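PDB 5ZIY: flagellar hook-associated protein 3, which probably forms part of the junction between the flagellar hook and filament, as a hook-associated protein related to flagellin. Local coordinates for residues Glu137-Pro142 / Asp174-Arg179; Leu147-Glu152 / Lys163-Glu168. One frame throughout, in Å; residues are numbered along the deposited sequence.

Contact 1: Glu137-Pro142 / Asp174-Arg179; sequences EALLSP and DGIINR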
loop_
_atom_site.group_PDB
_atom_site.type_symbol
_atom_site.label_atom_id
_atom_site.label_comp_id
_atom_site.label_asym_id
_atom_site.label_seq_id
_atom_site.Cartn_x
_atom_site.Cartn_y
_atom_site.Cartn_z
ATOM N N GLU A 137 2.501 9.633 3.796
ATOM C CA GLU A 137 2.997 10.859 3.185
ATOM C C GLU A 137 4.415 10.664 2.689
ATOM O O GLU A 137 4.693 10.936 1.545
ATOM C CB GLU A 137 2.948 12.066 4.143
ATOM C CG GLU A 137 3.745 13.292 3.596
ATOM C CD GLU A 137 3.591 14.546 4.444
ATOM O OE1 GLU A 137 3.116 14.443 5.590
ATOM O OE2 GLU A 137 3.922 15.640 3.945
ATOM N N ALA A 138 5.303 10.146 3.526
ATOM C CA ALA A 138 6.702 10.026 3.113
ATOM C C ALA A 138 6.888 9.063 1.943
ATOM O O ALA A 138 7.821 9.197 1.177
ATOM C CB ALA A 138 7.626 9.637 4.327
ATOM N N LEU A 139 5.994 8.091 1.803
ATOM C CA LEU A 139 6.114 7.085 0.764
ATOM C C LEU A 139 5.517 7.601 -0.543
ATOM O O LEU A 139 6.055 7.353 -1.620
ATOM C CB LEU A 139 5.378 5.819 1.211
ATOM C CG LEU A 139 5.398 4.576 0.319
ATOM C CD1 LEU A 139 6.739 3.802 0.460
ATOM C CD2 LEU A 139 4.173 3.735 0.655
ATOM N N LEU A 140 4.389 8.314 -0.448
ATOM C CA LEU A 140 3.553 8.601 -1.647
ATOM C C LEU A 140 3.465 10.072 -2.038
ATOM O O LEU A 140 3.273 10.380 -3.223
ATOM C CB LEU A 140 2.148 8.017 -1.472
ATOM C CG LEU A 140 2.103 6.490 -1.470
ATOM C CD1 LEU A 140 0.758 6.008 -0.962
ATOM C CD2 LEU A 140 2.391 5.860 -2.866
ATOM N N SER A 141 3.653 10.999 -1.101
ATOM C CA SER A 141 3.716 12.393 -1.521
ATOM C C SER A 141 4.799 12.617 -2.560
ATOM O O SER A 141 4.568 13.301 -3.547
ATOM C CB SER A 141 3.871 13.367 -0.337
ATOM O OG SER A 141 2.656 13.410 0.335
ATOM N N PRO A 142 5.974 12.003 -2.386
ATOM C CA PRO A 142 6.942 12.358 -3.428
ATOM C C PRO A 142 6.687 11.621 -4.749
ATOM O O PRO A 142 7.038 12.143 -5.815
ATOM C CB PRO A 142 8.334 12.014 -2.804
ATOM C CG PRO A 142 8.110 11.683 -1.392
ATOM C CD PRO A 142 6.606 11.315 -1.246
ATOM N N ASP A 174 11.785 2.645 -5.932
ATOM C CA ASP A 174 12.528 1.804 -4.980
ATOM C C ASP A 174 11.890 1.878 -3.592
ATOM O O ASP A 174 11.849 0.915 -2.852
ATOM C CB ASP A 174 13.981 2.267 -4.853
ATOM C CG ASP A 174 14.791 2.064 -6.124
ATOM O OD1 ASP A 174 14.386 1.249 -6.988
ATOM O OD2 ASP A 174 15.857 2.719 -6.247
ATOM N N GLY A 175 11.442 3.050 -3.211
ATOM C CA GLY A 175 10.626 3.189 -2.003
ATOM C C GLY A 175 9.356 2.329 -2.056
ATOM O O GLY A 175 8.996 1.712 -1.078
ATOM N N ILE A 176 8.699 2.250 -3.199
ATOM C CA ILE A 176 7.456 1.460 -3.282
ATOM C C ILE A 176 7.788 -0.039 -3.301
ATOM O O ILE A 176 7.080 -0.857 -2.712
ATOM C CB ILE A 176 6.663 1.768 -4.570
ATOM C CG1 ILE A 176 6.148 3.225 -4.555
ATOM C CG2 ILE A 176 5.580 0.678 -4.804
ATOM C CD1 ILE A 176 5.108 3.561 -3.468
ATOM N N ILE A 177 8.862 -0.395 -3.981
ATOM C CA ILE A 177 9.285 -1.816 -3.996
ATOM C C ILE A 177 9.641 -2.298 -2.570
ATOM O O ILE A 177 9.216 -3.352 -2.152
ATOM C CB ILE A 177 10.467 -2.047 -4.917
ATOM C CG1 ILE A 177 10.073 -1.783 -6.381
ATOM C CG2 ILE A 177 11.058 -3.476 -4.722
ATOM C CD1 ILE A 177 11.293 -1.743 -7.360
ATOM N N ASN A 178 10.455 -1.538 -1.847
ATOM C CA ASN A 178 10.795 -1.917 -0.474
ATOM C C ASN A 178 9.541 -2.041 0.393
ATOM O O ASN A 178 9.443 -2.964 1.216
ATOM C CB ASN A 178 11.772 -0.935 0.171
ATOM C CG ASN A 178 13.141 -0.941 -0.500
ATOM O OD1 ASN A 178 13.507 -1.906 -1.156
ATOM N ND2 ASN A 178 13.893 0.156 -0.352
ATOM N N ARG A 179 8.570 -1.140 0.240
ATOM C CA ARG A 179 7.337 -1.315 1.043
ATOM C C ARG A 179 6.569 -2.585 0.635
ATOM O O ARG A 179 5.972 -3.278 1.484
ATOM C CB ARG A 179 6.410 -0.104 0.954
ATOM C CG ARG A 179 5.144 -0.210 1.828
ATOM C CD ARG A 179 5.476 -0.271 3.316
ATOM N NE ARG A 179 6.131 0.946 3.797
ATOM C CZ ARG A 179 5.512 2.048 4.249
ATOM N NH1 ARG A 179 4.167 2.113 4.293
ATOM N NH2 ARG A 179 6.242 3.095 4.681
#

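Contact 2: Leu147-Glu152 / Lys163-Glu168; sequences LKQMSE and KPLLEE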
loop_
_atom_site.group_PDB
_atom_site.type_symbol
_atom_site.label_atom_id
_atom_site.label_comp_id
_atom_site.label_asym_id
_atom_site.label_seq_id
_atom_site.Cartn_x
_atom_site.Cartn_y
_atom_site.Cartn_z
ATOM N N LEU A 147 5.363 12.694 -10.331
ATOM C CA LEU A 147 4.537 12.407 -11.525
ATOM C C LEU A 147 3.953 13.746 -12.054
ATOM O O LEU A 147 3.908 13.992 -13.258
ATOM C CB LEU A 147 3.401 11.404 -11.225
ATOM C CG LEU A 147 3.810 9.934 -11.025
ATOM C CD1 LEU A 147 2.548 9.080 -10.599
ATOM C CD2 LEU A 147 4.506 9.365 -12.248
ATOM N N LYS A 148 3.528 14.611 -11.148
ATOM C CA LYS A 148 2.959 15.888 -11.566
ATOM C C LYS A 148 3.949 16.794 -12.305
ATOM O O LYS A 148 3.605 17.387 -13.312
ATOM C CB LYS A 148 2.318 16.601 -10.392
ATOM C CG LYS A 148 1.564 17.837 -10.816
ATOM C CD LYS A 148 1.168 18.659 -9.654
ATOM C CE LYS A 148 0.445 19.935 -10.092
ATOM N NZ LYS A 148 1.400 21.056 -9.998
ATOM N N GLN A 149 5.180 16.887 -11.822
ATOM C CA GLN A 149 6.200 17.656 -12.519
ATOM C C GLN A 149 6.594 16.972 -13.856
ATOM O O GLN A 149 7.037 17.643 -14.793
ATOM C CB GLN A 149 7.448 17.860 -11.646
ATOM C CG GLN A 149 7.222 18.546 -10.307
ATOM C CD GLN A 149 8.476 18.461 -9.414
ATOM O OE1 GLN A 149 9.557 18.943 -9.798
ATOM N NE2 GLN A 149 8.345 17.818 -8.236
ATOM N N MET A 150 6.453 15.642 -13.920
ATOM C CA MET A 150 6.744 14.876 -15.140
ATOM C C MET A 150 5.742 15.261 -16.217
ATOM O O MET A 150 6.116 15.636 -17.299
ATOM C CB MET A 150 6.671 13.375 -14.885
ATOM C CG MET A 150 7.958 12.739 -14.357
ATOM S SD MET A 150 7.778 10.930 -14.147
ATOM C CE MET A 150 9.481 10.357 -14.162
ATOM N N SER A 151 4.465 15.256 -15.850
ATOM C CA SER A 151 3.375 15.573 -16.760
ATOM C C SER A 151 3.456 17.016 -17.269
ATOM O O SER A 151 3.335 17.290 -18.478
ATOM C CB SER A 151 2.065 15.322 -16.013
ATOM O OG SER A 151 0.952 15.861 -16.689
ATOM N N GLU A 152 3.696 17.945 -16.359
ATOM C CA GLU A 152 3.877 19.331 -16.772
ATOM C C GLU A 152 5.130 19.560 -17.634
ATOM O O GLU A 152 5.058 20.296 -18.617
ATOM C CB GLU A 152 3.856 20.269 -15.550
ATOM N N LYS A 163 15.438 14.585 -17.195
ATOM C CA LYS A 163 16.453 13.663 -16.691
ATOM C C LYS A 163 16.443 13.615 -15.169
ATOM O O LYS A 163 16.468 12.529 -14.597
ATOM C CB LYS A 163 17.864 13.963 -17.250
ATOM N N PRO A 164 16.363 14.787 -14.503
ATOM C CA PRO A 164 16.246 14.800 -13.041
ATOM C C PRO A 164 15.037 14.029 -12.527
ATOM O O PRO A 164 15.125 13.334 -11.529
ATOM C CB PRO A 164 16.070 16.284 -12.721
ATOM C CG PRO A 164 16.746 16.994 -13.824
ATOM C CD PRO A 164 16.583 16.141 -15.042
ATOM N N LEU A 165 13.907 14.199 -13.197
ATOM C CA LEU A 165 12.680 13.594 -12.775
ATOM C C LEU A 165 12.704 12.078 -12.985
ATOM O O LEU A 165 12.065 11.351 -12.219
ATOM C CB LEU A 165 11.507 14.238 -13.496
ATOM C CG LEU A 165 11.266 15.712 -13.122
ATOM C CD1 LEU A 165 10.249 16.330 -14.071
ATOM C CD2 LEU A 165 10.802 15.823 -11.675
ATOM N N LEU A 166 13.428 11.624 -14.020
ATOM C CA LEU A 166 13.629 10.193 -14.274
ATOM C C LEU A 166 14.278 9.554 -13.055
ATOM O O LEU A 166 13.843 8.514 -12.597
ATOM C CB LEU A 166 14.512 9.962 -15.512
ATOM C CG LEU A 166 14.830 8.533 -15.954
ATOM C CD1 LEU A 166 13.591 7.899 -16.522
ATOM C CD2 LEU A 166 15.985 8.446 -16.977
ATOM N N GLU A 167 15.328 10.189 -12.538
ATOM C CA GLU A 167 16.020 9.684 -11.336
ATOM C C GLU A 167 15.134 9.777 -10.103
ATOM O O GLU A 167 15.130 8.864 -9.287
ATOM C CB GLU A 167 17.355 10.413 -11.082
ATOM C CG GLU A 167 18.601 9.602 -11.469
ATOM C CD GLU A 167 18.884 8.387 -10.556
ATOM O OE1 GLU A 167 18.458 8.370 -9.381
ATOM O OE2 GLU A 167 19.575 7.450 -11.016
ATOM N N GLU A 168 14.411 10.886 -9.959
ATOM C CA GLU A 168 13.459 11.028 -8.840
ATOM C C GLU A 168 12.448 9.878 -8.838
ATOM O O GLU A 168 12.185 9.273 -7.790
ATOM C CB GLU A 168 12.672 12.330 -8.901
ATOM C CG GLU A 168 13.355 13.523 -8.255
ATOM C CD GLU A 168 12.412 14.704 -8.116
ATOM O OE1 GLU A 168 11.209 14.579 -8.462
ATOM O OE2 GLU A 168 12.880 15.767 -7.668
#

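Contact 1: Glu137-Pro142 / Asp174-Arg179
Leu139 reaches from residues 137-142 onto the turn Gly175-Arg179 of the facing helix and carries most of this contact. Its CG lies anti to the backbone N (chi1 -178°), which carries CG and its branched end toward the partner helix. CD1 sits on the backbone, 3.4 Å from Gly175 O, and is also 4.0 Å from Arg179 CB. Gly175 has no side chain, and CD1 meets its backbone directly; the CA atoms of Leu139 and Gly175 are 6.6 Å apart. CD2 takes the other side and lies over one face of the Arg179 guanidinium, toward its rim, 4.0 Å from Arg179 NH1. The Arg179 chain is bent at chi2 and chi3, and this folds the flat group back over the leucine.

Next along the contact, Ile176 CD1 meets both leucines. It is 3.9 Å from Leu139 CG and 3.6 Å from Leu140 CD2, and its chain crosses each leucine at about a right angle. Arg179 NE also has a long, weak ion pair with Glu182.

Phe97, from a loop, touches both Leu139 and Leu140. Helix 8-60 packs against residues 174-179, with Val45 and Leu49 on Ile176 and Leu42 on Arg179. The contact thus joins the start of helix 137-155, just after strand 129-133, to the first half of helix 162-204.

Contact 2: Leu147-Glu152 / Lys163-Glu168
Helices 137-155 and 162-204 form an antiparallel hairpin, and this contact lies near its turn, where Leu165 packs against Gln149 and Met150. The axes of the two short segments run at 152° to each other and approach to 10.0 Å.

Leu165 carries most of the contact. Its CG is anti to the carbonyl carbon (chi1 -67°), and the branched end is directed at the other helix. CD1 rests on the backbone, 3.5 Å from Gln149 O. CD2 lies against the side chain of the same residue, 3.9 Å from Gln149 CB and 3.8 Å from Gln149 OE1. The two side chains cross at about a right angle. Both the aliphatic base of the glutamine and its amide oxygen touch this methyl, from the same general side.

Met150 passes Leu165 in the opposite direction. Its chain is extended beyond CG, which carries the thioether across to Leu165, and its methyl ends on the partner backbone. CE is 3.4 Å from Leu165 O, and CG is 3.9 Å from Leu165 CB. Each helix thus sends an apolar group onto a backbone carbonyl of the other: Leu165 CD1 onto Gln149, and Met150 CE onto Leu165.

The polar ends at the outer margin turn to other partners. Glu168 OE1 is hydrogen-bonded to Thr146 OG1, one turn before Met150, so this bond also links the two helices. Gln149 NE2 makes a weak hydrogen bond to Lys145 O.

Thr56 of helix 8-60 touches Met150, and Asp53 touches Leu166. Ser151 touches helix 67-87, and Leu147 touches both helix 67-87 and helix 8-60. A leucine and a methionine packed between two antiparallel helices, with polar side chains at the outer margin, are as expected of a helical hairpin within a bundle.

How the contacts relate
From the N terminus, the chain first lays down helices 8-60 and 67-87, then the short strands. It next enters helix 137-155, turns, and returns along helix 162-204. Contact 2 closes the short loop around this turn, with 10 residues between its segments. Contact 1 closes a wider loop of 31 residues, and contact 2 is nested inside it. Their centres are 15 Å apart and they do not touch. Both join the same pair of helices, contact 2 near the turn and contact 1 closer to the centre of the chain. Helix 8-60 borders both contacts, which ties the hairpin to the N-terminal helix.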